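Iron transport multicopper oxidase FET3 (Saccharomyces cerevisiae, PDB 1ZPU) oxidises ferrous to ferric iron with molecular oxygen, using four bound copper ions, for high-affinity iron uptake through the permease FTR1. Local coordinates at residues Phe296-Tyr301 and Ile404-Thr409. Sequence-based numbering, arbitrary orientation.
With NAG (2-acetamido-2-deoxy-beta-D-glucopyranose), chain I; NAG (2-acetamido-2-deoxy-beta-D-glucopyranose), chain B.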
loop_
_atom_site.group_PDB
_atom_site.type_symbol
_atom_site.label_atom_id
_atom_site.label_comp_id
_atom_site.label_asym_id
_atom_site.label_seq_id
_atom_site.Cartn_x
_atom_site.Cartn_y
_atom_site.Cartn_z
ATOM N N PHE A 296 13.216 -17.385 1.866
ATOM C CA PHE A 296 11.814 -17.021 2.043
ATOM C C PHE A 296 11.027 -17.380 0.784
ATOM O O PHE A 296 11.595 -17.463 -0.307
ATOM C CB PHE A 296 11.674 -15.509 2.334
ATOM C CG PHE A 296 12.322 -14.632 1.295
ATOM C CD1 PHE A 296 11.621 -14.238 0.162
ATOM C CD2 PHE A 296 13.651 -14.230 1.438
ATOM C CE1 PHE A 296 12.223 -13.447 -0.801
ATOM C CE2 PHE A 296 14.262 -13.442 0.474
ATOM C CZ PHE A 296 13.550 -13.054 -0.651
ATOM N N LEU A 297 9.723 -17.569 0.943
ATOM C CA LEU A 297 8.819 -17.820 -0.176
ATOM C C LEU A 297 8.824 -16.703 -1.227
ATOM O O LEU A 297 8.645 -15.541 -0.906
ATOM C CB LEU A 297 7.395 -17.995 0.350
ATOM C CG LEU A 297 6.267 -18.129 -0.667
ATOM C CD1 LEU A 297 6.298 -19.527 -1.276
ATOM C CD2 LEU A 297 4.957 -17.852 0.035
ATOM N N ASP A 298 9.031 -17.077 -2.488
ATOM C CA ASP A 298 8.865 -16.138 -3.601
ATOM C C ASP A 298 7.407 -16.189 -4.049
ATOM O O ASP A 298 6.970 -17.151 -4.693
ATOM C CB ASP A 298 9.820 -16.446 -4.770
ATOM C CG ASP A 298 9.788 -15.369 -5.855
ATOM O OD1 ASP A 298 8.847 -14.537 -5.852
ATOM O OD2 ASP A 298 10.692 -15.356 -6.722
ATOM N N ASP A 299 6.666 -15.146 -3.693
ATOM C CA ASP A 299 5.236 -15.071 -3.943
ATOM C C ASP A 299 4.875 -15.151 -5.420
ATOM O O ASP A 299 3.720 -15.396 -5.751
ATOM C CB ASP A 299 4.648 -13.815 -3.313
ATOM C CG ASP A 299 5.346 -12.542 -3.774
ATOM O OD1 ASP A 299 6.597 -12.541 -3.860
ATOM O OD2 ASP A 299 4.658 -11.532 -4.040
ATOM N N PHE A 300 5.855 -14.966 -6.303
ATOM C CA PHE A 300 5.635 -15.083 -7.751
ATOM C C PHE A 300 5.079 -16.466 -8.140
ATOM O O PHE A 300 4.309 -16.585 -9.101
ATOM C CB PHE A 300 6.933 -14.771 -8.514
ATOM C CG PHE A 300 6.817 -14.895 -10.013
ATOM C CD1 PHE A 300 6.550 -13.778 -10.798
ATOM C CD2 PHE A 300 6.988 -16.130 -10.647
ATOM C CE1 PHE A 300 6.435 -13.888 -12.197
ATOM C CE2 PHE A 300 6.862 -16.245 -12.025
ATOM C CZ PHE A 300 6.588 -15.118 -12.802
ATOM N N TYR A 301 5.453 -17.503 -7.392
ATOM C CA TYR A 301 5.062 -18.871 -7.725
ATOM C C TYR A 301 3.794 -19.348 -7.008
ATOM O O TYR A 301 3.373 -20.498 -7.183
ATOM C CB TYR A 301 6.232 -19.824 -7.471
ATOM C CG TYR A 301 7.415 -19.575 -8.383
ATOM C CD1 TYR A 301 8.526 -18.851 -7.938
ATOM C CD2 TYR A 301 7.426 -20.057 -9.689
ATOM C CE1 TYR A 301 9.614 -18.616 -8.770
ATOM C CE2 TYR A 301 8.502 -19.828 -10.527
ATOM C CZ TYR A 301 9.592 -19.107 -10.062
ATOM O OH TYR A 301 10.661 -18.885 -10.899
ATOM N N ILE A 404 3.254 -11.407 -14.231
ATOM C CA ILE A 404 3.719 -12.321 -15.284
ATOM C C ILE A 404 5.249 -12.395 -15.425
ATOM O O ILE A 404 5.782 -13.391 -15.926
ATOM C CB ILE A 404 3.040 -12.043 -16.639
ATOM C CG1 ILE A 404 3.503 -10.711 -17.211
ATOM C CG2 ILE A 404 1.524 -12.053 -16.486
ATOM C CD1 ILE A 404 3.277 -10.606 -18.675
ATOM N N GLN A 405 5.944 -11.341 -14.996
ATOM C CA GLN A 405 7.408 -11.373 -14.830
ATOM C C GLN A 405 7.859 -10.477 -13.688
ATOM O O GLN A 405 7.352 -9.369 -13.519
ATOM C CB GLN A 405 8.162 -10.983 -16.114
ATOM C CG GLN A 405 9.676 -10.817 -15.889
ATOM C CD GLN A 405 10.510 -10.850 -17.162
ATOM O OE1 GLN A 405 10.449 -11.804 -17.947
ATOM N NE2 GLN A 405 11.322 -9.817 -17.351
ATOM N N ARG A 406 8.807 -10.979 -12.904
ATOM C CA ARG A 406 9.480 -10.191 -11.894
ATOM C C ARG A 406 10.926 -10.665 -11.787
ATOM O O ARG A 406 11.230 -11.613 -11.055
ATOM C CB ARG A 406 8.780 -10.321 -10.548
ATOM C CG ARG A 406 9.446 -9.474 -9.484
ATOM C CD ARG A 406 9.685 -10.284 -8.251
ATOM N NE ARG A 406 8.815 -9.809 -7.206
ATOM C CZ ARG A 406 8.227 -10.573 -6.299
ATOM N NH1 ARG A 406 8.411 -11.889 -6.306
ATOM N NH2 ARG A 406 7.439 -9.997 -5.379
ATOM N N ASP A 407 11.812 -9.991 -12.510
ATOM C CA ASP A 407 13.185 -10.459 -12.705
ATOM C C ASP A 407 14.003 -10.483 -11.394
ATOM O O ASP A 407 13.593 -9.894 -10.387
ATOM C CB ASP A 407 13.858 -9.619 -13.806
ATOM C CG ASP A 407 14.940 -10.379 -14.569
ATOM O OD1 ASP A 407 15.268 -11.531 -14.216
ATOM O OD2 ASP A 407 15.479 -9.806 -15.542
ATOM N N ARG A 408 15.142 -11.177 -11.426
ATOM C CA ARG A 408 16.042 -11.362 -10.278
ATOM C C ARG A 408 16.716 -10.063 -9.847
ATOM O O ARG A 408 16.657 -9.062 -10.560
ATOM C CB ARG A 408 17.135 -12.380 -10.625
ATOM C CG ARG A 408 18.186 -11.870 -11.626
ATOM C CD ARG A 408 19.221 -12.925 -11.940
ATOM N NE ARG A 408 20.218 -12.490 -12.920
ATOM C CZ ARG A 408 21.346 -11.837 -12.634
ATOM N NH1 ARG A 408 21.639 -11.495 -11.390
ATOM N NH2 ARG A 408 22.188 -11.507 -13.604
ATOM N N THR A 409 17.375 -10.089 -8.691
ATOM C CA THR A 409 18.163 -8.946 -8.248
ATOM C C THR A 409 19.399 -8.778 -9.115
ATOM O O THR A 409 20.080 -9.753 -9.430
ATOM C CB THR A 409 18.535 -9.039 -6.747
ATOM O OG1 THR A 409 17.375 -8.725 -5.956
ATOM C CG2 THR A 409 19.658 -8.061 -6.381
HETATM C C1 NAG I . 5.310 -23.197 -3.581
HETATM C C2 NAG I . 4.601 -23.405 -4.914
HETATM C C3 NAG I . 5.553 -23.937 -6.006
HETATM C C4 NAG I . 7.021 -23.483 -5.955
HETATM C C5 NAG I . 7.444 -22.944 -4.578
HETATM C C6 NAG I . 8.539 -21.888 -4.687
HETATM C C7 NAG I . 2.167 -23.973 -4.646
HETATM C C8 NAG I . 1.747 -22.523 -4.559
HETATM N N2 NAG I . 3.470 -24.304 -4.718
HETATM O O3 NAG I . 5.063 -23.579 -7.280
HETATM O O4 NAG I . 7.783 -24.623 -6.350
HETATM O O5 NAG I . 6.373 -22.325 -3.892
HETATM O O6 NAG I . 8.503 -21.024 -3.569
HETATM O O7 NAG I . 1.298 -24.843 -4.651
HETATM C C1 NAG B . 9.057 -24.445 -7.057
HETATM C C2 NAG B . 9.123 -25.243 -8.388
HETATM C C3 NAG B . 9.170 -24.325 -9.636
HETATM C C4 NAG B . 10.163 -23.157 -9.517
HETATM C C5 NAG B . 10.646 -23.029 -8.069
HETATM C C6 NAG B . 11.455 -21.764 -7.778
HETATM C C7 NAG B . 10.263 -27.510 -8.238
HETATM C C8 NAG B . 11.227 -28.060 -7.168
HETATM N N2 NAG B . 10.271 -26.171 -8.413
HETATM O O3 NAG B . 7.889 -23.792 -9.912
HETATM O O4 NAG B . 11.244 -23.353 -10.403
HETATM O O5 NAG B . 9.500 -23.103 -7.237
HETATM O O6 NAG B . 12.124 -21.922 -6.540
HETATM O O7 NAG B . 9.545 -28.294 -8.900
#
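Phe300 and Arg406 bring the two backbones to their nearest approach, CA to CA 7.5 Å, where the short 3-10 turn 299-301 meets the end of strand 401-406. An Asx turn shapes the loop: Asp298 OD1 accepts the backbone N of Phe300. That same oxygen forms a salt bridge with Arg406, OD1 to NH1 2.7 Å, at the edge of the guanidinium. Both terminal nitrogens of Arg406, NH1 and NH2, bond to Asp299 OD1, each at 3.1 Å and in the guanidinium plane; NH2 comes in on the syn lone pair, NH1 from above the carboxylate plane. Bends at chi2 and chi3 (-131° and -111°) turn the arginine tip into this acidic pair. The Phe300 ring, with CG anti to the backbone N (chi1 179°), reaches the strand edge-on, CZ lying 3.7 Å from Ile404 O. Phe300 CD2 sits over the centre of one Tyr301 ring face, C6 of the chain B NAG toward the rim of the other. The OD2 atoms of Asp298 and Asp299 form salt bridges with Arg442 and Arg436; Tyr440 takes Arg406 NE on its carbonyl and makes a cation-pi contact. A leucine in place of Arg406 would probably leave both OD1 atoms without their shared cation. The network ties the linker between strands 271-277 and 316-326 to the third plastocyanin-like domain, where Ile404 and Gln405 form a classic beta bulge opposite Val448 of strand 446-452.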